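Local atomic coordinates of glycosyltransferase (Streptomyces halstedii, PDB entry 3WAD), a protein that belongs to the GT-B glycosyltransferases, enzymes built of two Rossmann-like domains that face each other across a cleft. Residues Arg2-Val7 with Ala113-His118; His163-Thr168 with Phe195-Val200; Met224-Phe229 with Thr325-Ile330; Asp237-Ala242 with His308-Ser313. All coordinates share one frame; numbering follows the deposited sequence.

Contact 1: residues Arg2-Val7 with Ala113-His118; sequences RVLMTV and ADLVAH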
loop_
_atom_site.group_PDB
_atom_site.type_symbol
_atom_site.label_atom_id
_atom_site.label_comp_id
_atom_site.label_asym_id
_atom_site.label_seq_id
_atom_site.Cartn_x
_atom_site.Cartn_y
_atom_site.Cartn_z
ATOM N N ARG B 2 5.488 7.466 -15.178
ATOM C CA ARG B 2 4.094 7.130 -15.030
ATOM C C ARG B 2 3.985 5.614 -15.409
ATOM O O ARG B 2 4.449 5.220 -16.520
ATOM C CB ARG B 2 3.282 7.955 -15.998
ATOM C CG ARG B 2 3.564 9.497 -15.852
ATOM C CD ARG B 2 2.332 10.313 -15.642
ATOM N NE ARG B 2 1.831 11.047 -16.793
ATOM C CZ ARG B 2 1.147 12.217 -16.753
ATOM N NH1 ARG B 2 0.873 12.868 -15.618
ATOM N NH2 ARG B 2 0.726 12.758 -17.869
ATOM N N VAL B 3 3.443 4.796 -14.482
ATOM C CA VAL B 3 3.268 3.356 -14.760
ATOM C C VAL B 3 1.799 3.030 -14.783
ATOM O O VAL B 3 1.082 3.214 -13.802
ATOM C CB VAL B 3 3.916 2.533 -13.690
ATOM C CG1 VAL B 3 3.876 0.946 -14.074
ATOM C CG2 VAL B 3 5.323 3.021 -13.410
ATOM N N LEU B 4 1.335 2.551 -15.897
ATOM C CA LEU B 4 -0.019 2.090 -15.979
ATOM C C LEU B 4 -0.029 0.545 -15.772
ATOM O O LEU B 4 0.419 -0.214 -16.622
ATOM C CB LEU B 4 -0.641 2.526 -17.317
ATOM C CG LEU B 4 -2.031 2.063 -17.672
ATOM C CD1 LEU B 4 -3.044 2.578 -16.582
ATOM C CD2 LEU B 4 -2.498 2.447 -19.096
ATOM N N MET B 5 -0.562 0.101 -14.649
ATOM C CA MET B 5 -0.701 -1.343 -14.371
ATOM C C MET B 5 -2.111 -1.767 -14.589
ATOM O O MET B 5 -3.036 -1.017 -14.235
ATOM C CB MET B 5 -0.337 -1.622 -12.942
ATOM C CG MET B 5 1.074 -1.043 -12.618
ATOM S SD MET B 5 1.668 -1.473 -10.953
ATOM C CE MET B 5 1.884 -3.276 -11.040
ATOM N N THR B 6 -2.313 -2.929 -15.224
ATOM C CA THR B 6 -3.666 -3.291 -15.505
ATOM C C THR B 6 -3.868 -4.776 -15.101
ATOM O O THR B 6 -2.986 -5.599 -15.285
ATOM C CB THR B 6 -4.062 -2.935 -16.905
ATOM O OG1 THR B 6 -5.450 -3.264 -17.123
ATOM C CG2 THR B 6 -3.154 -3.644 -17.955
ATOM N N VAL B 7 -5.018 -5.074 -14.524
ATOM C CA VAL B 7 -5.337 -6.458 -14.141
ATOM C C VAL B 7 -6.854 -6.609 -14.305
ATOM O O VAL B 7 -7.602 -5.657 -13.988
ATOM C CB VAL B 7 -4.782 -6.800 -12.720
ATOM C CG1 VAL B 7 -5.403 -5.893 -11.682
ATOM C CG2 VAL B 7 -5.098 -8.256 -12.326
ATOM N N ALA B 113 -10.925 -0.382 -25.038
ATOM C CA ALA B 113 -11.050 1.019 -25.525
ATOM C C ALA B 113 -10.826 2.050 -24.359
ATOM O O ALA B 113 -9.959 3.029 -24.443
ATOM C CB ALA B 113 -12.378 1.162 -26.257
ATOM N N ASP B 114 -11.464 1.783 -23.210
ATOM C CA ASP B 114 -11.200 2.635 -22.026
ATOM C C ASP B 114 -9.779 2.626 -21.656
ATOM O O ASP B 114 -9.248 3.674 -21.300
ATOM C CB ASP B 114 -12.000 2.255 -20.755
ATOM C CG ASP B 114 -13.468 2.547 -20.890
ATOM O OD1 ASP B 114 -13.903 2.820 -22.042
ATOM O OD2 ASP B 114 -14.203 2.468 -19.859
ATOM N N LEU B 115 -9.119 1.464 -21.637
ATOM C CA LEU B 115 -7.673 1.519 -21.268
ATOM C C LEU B 115 -6.780 2.264 -22.328
ATOM O O LEU B 115 -5.821 2.939 -21.955
ATOM C CB LEU B 115 -7.065 0.125 -20.946
ATOM C CG LEU B 115 -5.654 0.077 -20.344
ATOM C CD1 LEU B 115 -5.650 0.583 -18.877
ATOM C CD2 LEU B 115 -5.116 -1.370 -20.342
ATOM N N VAL B 116 -7.039 2.026 -23.617
ATOM C CA VAL B 116 -6.319 2.801 -24.688
ATOM C C VAL B 116 -6.506 4.343 -24.526
ATOM O O VAL B 116 -5.524 5.099 -24.428
ATOM C CB VAL B 116 -6.728 2.361 -26.065
ATOM C CG1 VAL B 116 -5.928 3.181 -27.133
ATOM C CG2 VAL B 116 -6.434 0.826 -26.262
ATOM N N ALA B 117 -7.770 4.765 -24.410
ATOM C CA ALA B 117 -8.096 6.175 -24.136
ATOM C C ALA B 117 -7.316 6.742 -22.988
ATOM O O ALA B 117 -6.767 7.827 -23.141
ATOM C CB ALA B 117 -9.588 6.401 -23.933
ATOM N N HIS B 118 -7.239 6.032 -21.835
ATOM C CA HIS B 118 -6.404 6.449 -20.686
ATOM C C HIS B 118 -4.915 6.484 -20.987
ATOM O O HIS B 118 -4.143 7.363 -20.480
ATOM C CB HIS B 118 -6.636 5.534 -19.455
ATOM C CG HIS B 118 -5.941 6.018 -18.212
ATOM N ND1 HIS B 118 -6.307 7.183 -17.584
ATOM C CD2 HIS B 118 -4.922 5.501 -17.479
ATOM C CE1 HIS B 118 -5.527 7.385 -16.535
ATOM N NE2 HIS B 118 -4.669 6.379 -16.447
#

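Contact 2: residues His163-Thr168 with Phe195-Val200; sequences HFNRLT and FTESLV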
loop_
_atom_site.group_PDB
_atom_site.type_symbol
_atom_site.label_atom_id
_atom_site.label_comp_id
_atom_site.label_asym_id
_atom_site.label_seq_id
_atom_site.Cartn_x
_atom_site.Cartn_y
_atom_site.Cartn_z
ATOM N N HIS B 163 6.500 -23.774 -27.807
ATOM C CA HIS B 163 6.266 -25.020 -28.525
ATOM C C HIS B 163 5.545 -24.695 -29.813
ATOM O O HIS B 163 5.969 -25.165 -30.869
ATOM C CB HIS B 163 5.363 -26.002 -27.771
ATOM C CG HIS B 163 6.037 -26.802 -26.706
ATOM N ND1 HIS B 163 6.906 -27.840 -26.976
ATOM C CD2 HIS B 163 5.904 -26.776 -25.355
ATOM C CE1 HIS B 163 7.339 -28.363 -25.844
ATOM N NE2 HIS B 163 6.735 -27.744 -24.845
ATOM N N PHE B 164 4.439 -23.949 -29.718
ATOM C CA PHE B 164 3.659 -23.595 -30.883
ATOM C C PHE B 164 4.460 -22.878 -31.956
ATOM O O PHE B 164 4.262 -23.132 -33.174
ATOM C CB PHE B 164 2.469 -22.705 -30.524
ATOM C CG PHE B 164 1.526 -22.478 -31.648
ATOM C CD1 PHE B 164 0.659 -23.481 -32.041
ATOM C CD2 PHE B 164 1.471 -21.266 -32.296
ATOM C CE1 PHE B 164 -0.290 -23.288 -33.031
ATOM C CE2 PHE B 164 0.541 -21.046 -33.332
ATOM C CZ PHE B 164 -0.334 -22.055 -33.698
ATOM N N ASN B 165 5.348 -21.968 -31.521
ATOM C CA ASN B 165 6.073 -21.188 -32.532
ATOM C C ASN B 165 7.168 -22.065 -33.191
ATOM O O ASN B 165 7.408 -21.903 -34.366
ATOM C CB ASN B 165 6.721 -19.899 -31.980
ATOM C CG ASN B 165 5.720 -18.841 -31.545
ATOM O OD1 ASN B 165 4.606 -18.759 -32.036
ATOM N ND2 ASN B 165 6.134 -18.022 -30.581
ATOM N N ARG B 166 7.857 -22.905 -32.406
ATOM C CA ARG B 166 8.760 -23.949 -32.954
ATOM C C ARG B 166 7.974 -24.828 -33.964
ATOM O O ARG B 166 8.331 -24.909 -35.146
ATOM C CB ARG B 166 9.389 -24.797 -31.837
ATOM C CG ARG B 166 10.172 -26.030 -32.426
ATOM C CD ARG B 166 10.880 -26.954 -31.401
ATOM N NE ARG B 166 9.940 -27.894 -30.777
ATOM C CZ ARG B 166 9.326 -27.692 -29.607
ATOM N NH1 ARG B 166 9.551 -26.587 -28.887
ATOM N NH2 ARG B 166 8.485 -28.600 -29.146
ATOM N N LEU B 167 6.874 -25.441 -33.545
ATOM C CA LEU B 167 6.087 -26.267 -34.511
ATOM C C LEU B 167 5.665 -25.536 -35.801
ATOM O O LEU B 167 5.780 -26.078 -36.908
ATOM C CB LEU B 167 4.926 -26.961 -33.852
ATOM C CG LEU B 167 5.243 -27.716 -32.552
ATOM C CD1 LEU B 167 3.970 -28.347 -32.017
ATOM C CD2 LEU B 167 6.311 -28.779 -32.719
ATOM N N THR B 168 5.225 -24.283 -35.648
ATOM C CA THR B 168 4.680 -23.495 -36.718
ATOM C C THR B 168 5.756 -23.271 -37.775
ATOM O O THR B 168 5.486 -23.377 -38.952
ATOM C CB THR B 168 4.188 -22.158 -36.177
ATOM O OG1 THR B 168 3.122 -22.418 -35.238
ATOM C CG2 THR B 168 3.632 -21.299 -37.270
ATOM N N PHE B 195 -0.540 -6.515 -35.076
ATOM C CA PHE B 195 0.073 -7.704 -34.415
ATOM C C PHE B 195 1.597 -7.761 -34.455
ATOM O O PHE B 195 2.176 -7.745 -35.543
ATOM C CB PHE B 195 -0.489 -9.018 -34.923
ATOM C CG PHE B 195 0.077 -10.195 -34.196
ATOM C CD1 PHE B 195 -0.357 -10.491 -32.868
ATOM C CD2 PHE B 195 1.119 -10.967 -34.776
ATOM C CE1 PHE B 195 0.195 -11.561 -32.151
ATOM C CE2 PHE B 195 1.679 -12.075 -34.066
ATOM C CZ PHE B 195 1.224 -12.364 -32.754
ATOM N N THR B 196 2.256 -7.800 -33.293
ATOM C CA THR B 196 3.637 -8.247 -33.192
ATOM C C THR B 196 3.606 -9.369 -32.173
ATOM O O THR B 196 2.659 -9.437 -31.361
ATOM C CB THR B 196 4.535 -7.178 -32.560
ATOM O OG1 THR B 196 3.865 -6.591 -31.408
ATOM C CG2 THR B 196 4.890 -6.072 -33.568
ATOM N N GLU B 197 4.677 -10.155 -32.118
ATOM C CA GLU B 197 4.782 -11.230 -31.158
ATOM C C GLU B 197 4.877 -10.664 -29.721
ATOM O O GLU B 197 4.523 -11.294 -28.739
ATOM C CB GLU B 197 5.951 -12.156 -31.501
ATOM C CG GLU B 197 6.150 -13.369 -30.556
ATOM C CD GLU B 197 4.979 -14.411 -30.546
ATOM O OE1 GLU B 197 4.124 -14.385 -31.451
ATOM O OE2 GLU B 197 4.921 -15.280 -29.621
ATOM N N SER B 198 5.336 -9.435 -29.618
ATOM C CA SER B 198 5.474 -8.832 -28.326
ATOM C C SER B 198 4.079 -8.554 -27.717
ATOM O O SER B 198 3.966 -8.380 -26.519
ATOM C CB SER B 198 6.319 -7.571 -28.465
ATOM O OG SER B 198 5.499 -6.660 -29.150
ATOM N N LEU B 199 3.005 -8.599 -28.511
ATOM C CA LEU B 199 1.629 -8.465 -27.960
ATOM C C LEU B 199 1.239 -9.717 -27.149
ATOM O O LEU B 199 0.366 -9.671 -26.268
ATOM C CB LEU B 199 0.561 -8.271 -29.072
ATOM C CG LEU B 199 0.689 -6.917 -29.811
ATOM C CD1 LEU B 199 -0.380 -6.859 -30.819
ATOM C CD2 LEU B 199 0.570 -5.713 -28.825
ATOM N N VAL B 200 1.889 -10.828 -27.481
ATOM C CA VAL B 200 1.571 -12.086 -26.841
ATOM C C VAL B 200 2.257 -12.226 -25.525
ATOM O O VAL B 200 1.640 -12.668 -24.532
ATOM C CB VAL B 200 1.967 -13.314 -27.734
ATOM C CG1 VAL B 200 1.812 -14.570 -26.892
ATOM C CG2 VAL B 200 1.048 -13.373 -28.994
#

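Contact 3: residues Met224-Phe229 with Thr325-Ile330; sequences MRHLPF and TRTNAI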
loop_
_atom_site.group_PDB
_atom_site.type_symbol
_atom_site.label_atom_id
_atom_site.label_comp_id
_atom_site.label_asym_id
_atom_site.label_seq_id
_atom_site.Cartn_x
_atom_site.Cartn_y
_atom_site.Cartn_z
ATOM N N MET B 224 12.462 -12.080 -9.317
ATOM C CA MET B 224 12.107 -11.186 -8.232
ATOM C C MET B 224 11.861 -12.016 -6.968
ATOM O O MET B 224 11.484 -13.166 -7.039
ATOM C CB MET B 224 10.921 -10.324 -8.641
ATOM C CG MET B 224 10.065 -9.854 -7.527
ATOM S SD MET B 224 8.692 -8.954 -8.163
ATOM C CE MET B 224 7.748 -10.273 -8.946
ATOM N N ARG B 225 12.248 -11.460 -5.834
ATOM C CA ARG B 225 11.903 -11.999 -4.532
ATOM C C ARG B 225 10.423 -11.592 -4.272
ATOM O O ARG B 225 10.125 -10.646 -3.534
ATOM C CB ARG B 225 12.824 -11.398 -3.484
ATOM C CG ARG B 225 12.694 -12.043 -2.090
ATOM C CD ARG B 225 13.707 -11.529 -1.139
ATOM N NE ARG B 225 13.493 -10.077 -0.906
ATOM C CZ ARG B 225 14.416 -9.214 -0.496
ATOM N NH1 ARG B 225 15.670 -9.624 -0.297
ATOM N NH2 ARG B 225 14.100 -7.931 -0.316
ATOM N N HIS B 226 9.516 -12.377 -4.837
ATOM C CA HIS B 226 8.092 -12.100 -4.825
ATOM C C HIS B 226 7.538 -11.936 -3.445
ATOM O O HIS B 226 7.644 -12.808 -2.609
ATOM C CB HIS B 226 7.338 -13.204 -5.603
ATOM C CG HIS B 226 5.877 -12.944 -5.762
ATOM N ND1 HIS B 226 5.370 -11.708 -6.126
ATOM C CD2 HIS B 226 4.805 -13.764 -5.571
ATOM C CE1 HIS B 226 4.050 -11.798 -6.215
ATOM N NE2 HIS B 226 3.685 -13.027 -5.871
ATOM N N LEU B 227 6.940 -10.787 -3.211
ATOM C CA LEU B 227 6.293 -10.553 -1.913
ATOM C C LEU B 227 4.741 -10.969 -2.021
ATOM O O LEU B 227 4.018 -10.475 -2.906
ATOM C CB LEU B 227 6.549 -9.125 -1.382
ATOM C CG LEU B 227 6.373 -8.870 0.126
ATOM C CD1 LEU B 227 6.782 -7.454 0.390
ATOM C CD2 LEU B 227 4.831 -8.946 0.420
ATOM N N PRO B 228 4.308 -11.981 -1.208
ATOM C CA PRO B 228 2.912 -12.484 -1.186
ATOM C C PRO B 228 2.056 -11.541 -0.416
ATOM O O PRO B 228 2.207 -11.425 0.783
ATOM C CB PRO B 228 3.010 -13.828 -0.459
ATOM C CG PRO B 228 4.286 -13.917 0.183
ATOM C CD PRO B 228 5.177 -12.711 -0.278
ATOM N N PHE B 229 1.248 -10.748 -1.110
ATOM C CA PHE B 229 0.365 -9.804 -0.409
ATOM C C PHE B 229 -0.861 -10.616 0.013
ATOM O O PHE B 229 -1.597 -11.144 -0.864
ATOM C CB PHE B 229 -0.077 -8.635 -1.322
ATOM C CG PHE B 229 -1.068 -7.673 -0.656
ATOM C CD1 PHE B 229 -0.738 -7.054 0.524
ATOM C CD2 PHE B 229 -2.297 -7.386 -1.252
ATOM C CE1 PHE B 229 -1.614 -6.168 1.148
ATOM C CE2 PHE B 229 -3.199 -6.510 -0.643
ATOM C CZ PHE B 229 -2.848 -5.891 0.591
ATOM N N THR B 325 -0.156 -18.822 -1.374
ATOM C CA THR B 325 0.147 -19.605 -0.181
ATOM C C THR B 325 1.504 -20.256 -0.216
ATOM O O THR B 325 2.193 -20.231 0.788
ATOM C CB THR B 325 -0.922 -20.656 0.111
ATOM O OG1 THR B 325 -2.164 -19.967 0.324
ATOM C CG2 THR B 325 -0.603 -21.453 1.328
ATOM N N ARG B 326 1.891 -20.787 -1.356
ATOM C CA ARG B 326 3.217 -21.374 -1.446
ATOM C C ARG B 326 4.342 -20.323 -1.378
ATOM O O ARG B 326 5.426 -20.610 -0.885
ATOM C CB ARG B 326 3.362 -22.265 -2.675
ATOM C CG ARG B 326 3.495 -21.520 -3.961
ATOM C CD ARG B 326 3.290 -22.449 -5.135
ATOM N NE ARG B 326 3.530 -21.665 -6.357
ATOM C CZ ARG B 326 2.865 -21.819 -7.489
ATOM N NH1 ARG B 326 1.902 -22.753 -7.589
ATOM N NH2 ARG B 326 3.156 -21.047 -8.546
ATOM N N THR B 327 4.089 -19.103 -1.841
ATOM C CA THR B 327 5.106 -18.072 -1.708
ATOM C C THR B 327 5.268 -17.717 -0.259
ATOM O O THR B 327 6.380 -17.437 0.163
ATOM C CB THR B 327 4.829 -16.813 -2.569
ATOM O OG1 THR B 327 4.673 -17.205 -3.915
ATOM C CG2 THR B 327 5.976 -15.871 -2.559
ATOM N N ASN B 328 4.190 -17.748 0.540
ATOM C CA ASN B 328 4.317 -17.556 1.976
ATOM C C ASN B 328 5.126 -18.710 2.648
ATOM O O ASN B 328 6.003 -18.458 3.526
ATOM C CB ASN B 328 2.919 -17.460 2.623
ATOM C CG ASN B 328 2.341 -16.087 2.574
ATOM O OD1 ASN B 328 2.681 -15.245 3.371
ATOM N ND2 ASN B 328 1.440 -15.853 1.634
ATOM N N ALA B 329 4.923 -19.952 2.188
ATOM C CA ALA B 329 5.686 -21.069 2.802
ATOM C C ALA B 329 7.169 -20.934 2.390
ATOM O O ALA B 329 8.068 -21.296 3.177
ATOM C CB ALA B 329 5.182 -22.421 2.337
ATOM N N ILE B 330 7.396 -20.458 1.162
ATOM C CA ILE B 330 8.792 -20.178 0.716
ATOM C C ILE B 330 9.434 -19.125 1.608
ATOM O O ILE B 330 10.544 -19.342 2.149
ATOM C CB ILE B 330 8.862 -19.721 -0.727
ATOM C CG1 ILE B 330 8.499 -20.875 -1.647
ATOM C CG2 ILE B 330 10.323 -19.210 -1.104
ATOM C CD1 ILE B 330 8.742 -20.539 -3.021
HETATM O O HOH W 1 3.878 -12.574 3.191
#

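Contact 4: residues Asp237-Ala242 with His308-Ser313; sequences DWLREA and HALLPS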
loop_
_atom_site.group_PDB
_atom_site.type_symbol
_atom_site.label_atom_id
_atom_site.label_comp_id
_atom_site.label_asym_id
_atom_site.label_seq_id
_atom_site.Cartn_x
_atom_site.Cartn_y
_atom_site.Cartn_z
ATOM N N ASP B 237 -6.283 -11.658 18.805
ATOM C CA ASP B 237 -5.695 -11.770 20.123
ATOM C C ASP B 237 -4.936 -13.074 20.253
ATOM O O ASP B 237 -3.838 -13.138 20.778
ATOM C CB ASP B 237 -6.802 -11.751 21.172
ATOM C CG ASP B 237 -7.132 -10.349 21.660
ATOM O OD1 ASP B 237 -8.202 -10.141 22.281
ATOM O OD2 ASP B 237 -6.315 -9.443 21.446
ATOM N N TRP B 238 -5.526 -14.134 19.753
ATOM C CA TRP B 238 -4.986 -15.445 20.005
ATOM C C TRP B 238 -3.614 -15.648 19.322
ATOM O O TRP B 238 -2.749 -16.345 19.874
ATOM C CB TRP B 238 -6.038 -16.494 19.632
ATOM C CG TRP B 238 -6.338 -16.511 18.215
ATOM C CD1 TRP B 238 -7.422 -15.951 17.577
ATOM C CD2 TRP B 238 -5.527 -17.112 17.199
ATOM N NE1 TRP B 238 -7.329 -16.188 16.220
ATOM C CE2 TRP B 238 -6.175 -16.893 15.967
ATOM C CE3 TRP B 238 -4.311 -17.828 17.219
ATOM C CZ2 TRP B 238 -5.659 -17.362 14.766
ATOM C CZ3 TRP B 238 -3.796 -18.290 16.033
ATOM C CH2 TRP B 238 -4.478 -18.054 14.813
ATOM N N LEU B 239 -3.398 -15.013 18.155
ATOM C CA LEU B 239 -2.059 -14.936 17.526
ATOM C C LEU B 239 -1.041 -14.130 18.329
ATOM O O LEU B 239 0.166 -14.223 18.101
ATOM C CB LEU B 239 -2.118 -14.361 16.111
ATOM C CG LEU B 239 -2.050 -15.349 14.951
ATOM C CD1 LEU B 239 -2.102 -14.652 13.639
ATOM C CD2 LEU B 239 -0.799 -16.170 15.058
ATOM N N ARG B 240 -1.503 -13.320 19.260
ATOM C CA ARG B 240 -0.591 -12.385 19.900
ATOM C C ARG B 240 0.148 -13.064 21.037
ATOM O O ARG B 240 1.217 -12.605 21.456
ATOM C CB ARG B 240 -1.321 -11.102 20.337
ATOM C CG ARG B 240 -1.341 -10.043 19.220
ATOM C CD ARG B 240 -2.739 -9.399 18.983
ATOM N NE ARG B 240 -3.080 -8.177 19.741
ATOM C CZ ARG B 240 -2.398 -7.634 20.761
ATOM N NH1 ARG B 240 -1.283 -8.180 21.245
ATOM N NH2 ARG B 240 -2.842 -6.503 21.305
ATOM N N GLU B 241 -0.401 -14.191 21.485
ATOM C CA GLU B 241 0.109 -14.928 22.633
ATOM C C GLU B 241 1.257 -15.871 22.265
ATOM O O GLU B 241 1.157 -16.648 21.310
ATOM C CB GLU B 241 -1.026 -15.742 23.278
ATOM C CG GLU B 241 -2.376 -14.988 23.419
ATOM C CD GLU B 241 -3.514 -15.858 23.996
ATOM O OE1 GLU B 241 -3.269 -17.042 24.327
ATOM O OE2 GLU B 241 -4.660 -15.359 24.133
ATOM N N ALA B 242 2.346 -15.810 23.034
ATOM C CA ALA B 242 3.405 -16.838 23.005
ATOM C C ALA B 242 2.894 -18.200 22.491
ATOM O O ALA B 242 1.951 -18.787 23.042
ATOM C CB ALA B 242 4.026 -16.988 24.400
ATOM N N HIS B 308 1.266 -14.374 7.016
ATOM C CA HIS B 308 2.544 -13.816 7.410
ATOM C C HIS B 308 2.532 -13.635 8.897
ATOM O O HIS B 308 3.582 -13.632 9.448
ATOM C CB HIS B 308 2.803 -12.482 6.730
ATOM C CG HIS B 308 1.674 -11.510 6.890
ATOM N ND1 HIS B 308 1.715 -10.446 7.769
ATOM C CD2 HIS B 308 0.464 -11.455 6.283
ATOM C CE1 HIS B 308 0.570 -9.776 7.701
ATOM N NE2 HIS B 308 -0.204 -10.369 6.802
ATOM N N ALA B 309 1.379 -13.516 9.585
ATOM C CA ALA B 309 1.474 -13.477 11.109
ATOM C C ALA B 309 1.539 -14.860 11.717
ATOM O O ALA B 309 2.240 -15.076 12.733
ATOM C CB ALA B 309 0.349 -12.700 11.774
ATOM N N LEU B 310 0.845 -15.789 11.051
ATOM C CA LEU B 310 0.757 -17.195 11.482
ATOM C C LEU B 310 2.025 -18.019 11.140
ATOM O O LEU B 310 2.593 -18.673 12.010
ATOM C CB LEU B 310 -0.517 -17.875 10.878
ATOM C CG LEU B 310 -0.777 -19.347 11.281
ATOM C CD1 LEU B 310 -0.936 -19.565 12.797
ATOM C CD2 LEU B 310 -2.039 -19.837 10.546
ATOM N N LEU B 311 2.440 -18.024 9.880
ATOM C CA LEU B 311 3.452 -18.992 9.462
ATOM C C LEU B 311 4.796 -18.977 10.217
ATOM O O LEU B 311 5.415 -20.003 10.300
ATOM C CB LEU B 311 3.692 -18.974 7.945
ATOM C CG LEU B 311 2.558 -19.522 7.093
ATOM C CD1 LEU B 311 3.004 -19.374 5.705
ATOM C CD2 LEU B 311 2.270 -21.027 7.432
ATOM N N PRO B 312 5.284 -17.808 10.722
ATOM C CA PRO B 312 6.561 -17.841 11.520
ATOM C C PRO B 312 6.565 -18.827 12.711
ATOM O O PRO B 312 7.631 -19.262 13.177
ATOM C CB PRO B 312 6.672 -16.413 12.028
ATOM C CG PRO B 312 5.999 -15.613 10.913
ATOM C CD PRO B 312 4.789 -16.421 10.590
ATOM N N SER B 313 5.388 -19.163 13.211
ATOM C CA SER B 313 5.294 -20.120 14.279
ATOM C C SER B 313 4.825 -21.531 13.833
ATOM O O SER B 313 4.500 -22.332 14.682
ATOM C CB SER B 313 4.353 -19.564 15.359
ATOM O OG SER B 313 3.009 -19.511 14.903
#

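Contact 1: residues Arg2-Val7 with Ala113-His118
Leu4 and Thr6 pack on Leu115 and His118 where strand 2-6 meets helix 109-122 in the Rossmann-like N-terminal domain. The helix lies on one face of the parallel sheet and leads into strand 126-130, the neighbour of strand 2-6. The two short segments run antiparallel, at 175°, with axes 11.0 Å apart. The Leu4 and Leu115 side chains lie alongside each other, pointing opposite ways, with Leu4 CD2 3.7 Å from Leu115 CD1. The other branch of Leu115 serves Thr6. Its CD2 sits beside CB, OG1 and CG2 of the threonine, and Thr6 OG1 itself bonds to Ala34 O in strand 30-35. All four residues are buried, and no hydrogen bond links the two segments. With CG anti to the backbone N (chi1 -173°), the His118 ring comes close to the strand. The ring bonds through NE2 to His32 ND1 and lies against the rings of His32 and Trp122. Leu4 CD1 comes to the edge of the ring, near its plane, 3.6 Å from His118 CD2.

Contact 2: residues His163-Thr168 with Phe195-Val200
Asn165 and Glu197 meet at the surface of the Rossmann-like N-terminal domain, through one side-chain hydrogen bond. Asn165 ND2 donates to Glu197 OE2 over 3.1 Å. The bond is fairly straight, with an N-H...O angle of 157°. The oxygen lies close to the amide plane, but the nitrogen reaches it from above the carboxylate plane. The amide and carboxylate planes stand 79° apart. The two side chains reach out to meet each other. Glu197 leaves with CG anti to its backbone N and then bends at chi2 (64°), which brings the carboxylate to the amide.

The second shell holds the carboxylate from the same helix. Arg161, one turn before Asn165 on helix 156-168, forms a salt bridge through NH2 to Glu197 OE1. The arginine's positive charge probably favours the ionised form of Glu197. Next to Asn165 in sequence, Phe164 packs its helix against helix 89-106, stacking on Trp89 and meeting Phe96 edge to face. On the other side, Phe195 packs on helix 179-188. The turn that carries Glu197 is closed by backbone bonds and by a pair of hydroxyls. Thr196 OG1 and Ser198 OG are hydrogen-bonded at 2.8 Å.

Contact 3: residues Met224-Phe229 with Thr325-Ile330
Pro228 and His226 belong to the loop between strands 221-222 and 233-234, and they pack on Thr327 and Asn328 of helix 323-332. The contact lies at the junction of the two GT-B domains, and all four residues are buried. Thr327 supplies the central methyl. With chi1 at -56°, OG1 sits beside the backbone N and anti to the carbonyl carbon, which leaves CG2 anti to the N and directed into the loop. There CG2 lies 3.5 Å from His226 O and 3.8 Å from Pro228 CG. Thr327 OG1 comes to the edge of the His226 ring, in its plane, 3.8 Å from CD2. That hydroxyl is bonded to Gly323 O in its own helix. His226 O in turn accepts a bond from Tyr396 OH of helix 384-397.

The Pro228 ring crosses the Asn328 amide at a slant, with Pro228 CB 3.3 Å from Asn328 ND2. This nitrogen has Gly324 O and Asn230 OD1 as hydrogen-bond partners. The amide oxygen is used as well. One water donates to Pro228 O at 3.1 Å and to Asn328 OD1 at 2.9 Å, adding a bridge beside the direct bond from Asn328 ND2 to Asn230 OD1. A loop that leaves the last strand of the N-terminal sheet and lies on a helix of the second domain fits the two-domain GT-B fold.

Contact 4: residues Asp237-Ala242 with His308-Ser313
Leu239 packs on Ala309 and Leu310, and the contact between helix 237-240 and helix 307-310 with the turn after it is chiefly apolar. The leucine splits its two methyls between the partners. Leu239 CD1 touches Ala309 CB at 3.6 Å. Leu239 CD2 lies over the backbone at Leu310 CA and 4.1 Å from Leu310 CD1. The first torsion of Leu239, -101°, is off the staggered values, which suggests some strain in this fit. Trp238 joins from one flank. Leu310 CD1 lies at the edge of its indole, near the ring plane and 4.3 Å from Trp238 CH2. Leu239 CG sits 3.5 Å over one face of the indole, away from its middle. Arg300 makes a cation-pi contact with the same indole.

No hydrogen bond crosses between the two segments. Leu310 O takes two bonds from Ser313, from OG in the carbonyl plane at 3.0 Å and from N at 3.1 Å. In the other segment, Arg240 NE and Asp237 OD2 form a long salt bridge of 3.9 Å, where charge alone acts. Arg240 NH2 bonds to Pro52 O of the second subunit.

Leu239 also touches Arg247 of strand 247-251. Leu310 reaches Cys249 there and shares Val281 of strand 279-283 with Trp238. Both strands belong to the parallel sheet of the Rossmann-like C-terminal domain, and the two helices pack beside it, with Leu311 and Pro312 on helix 323-332.

In the fold
Contacts 1 and 2 lie in the N-terminal domain, their centres about 24 Å apart and their nearest atoms about 10 Å apart. Contact 3 joins the two domains, its centre about 10 Å from the centre of the chain. Contact 4 is nested in the loop that contact 3 closes. The two touch, Asn328 CB meeting Leu311 CD1 at 3.6 Å. Contacts 2 and 4 are the farthest pair, with centres about 47 Å apart on opposite sides of the chain's centre. The dimer brings others together: contacts 1, 3 and 4 all touch the second subunit. His118 of contact 1 packs on Arg240 of the second subunit, a residue of that chain's contact 4.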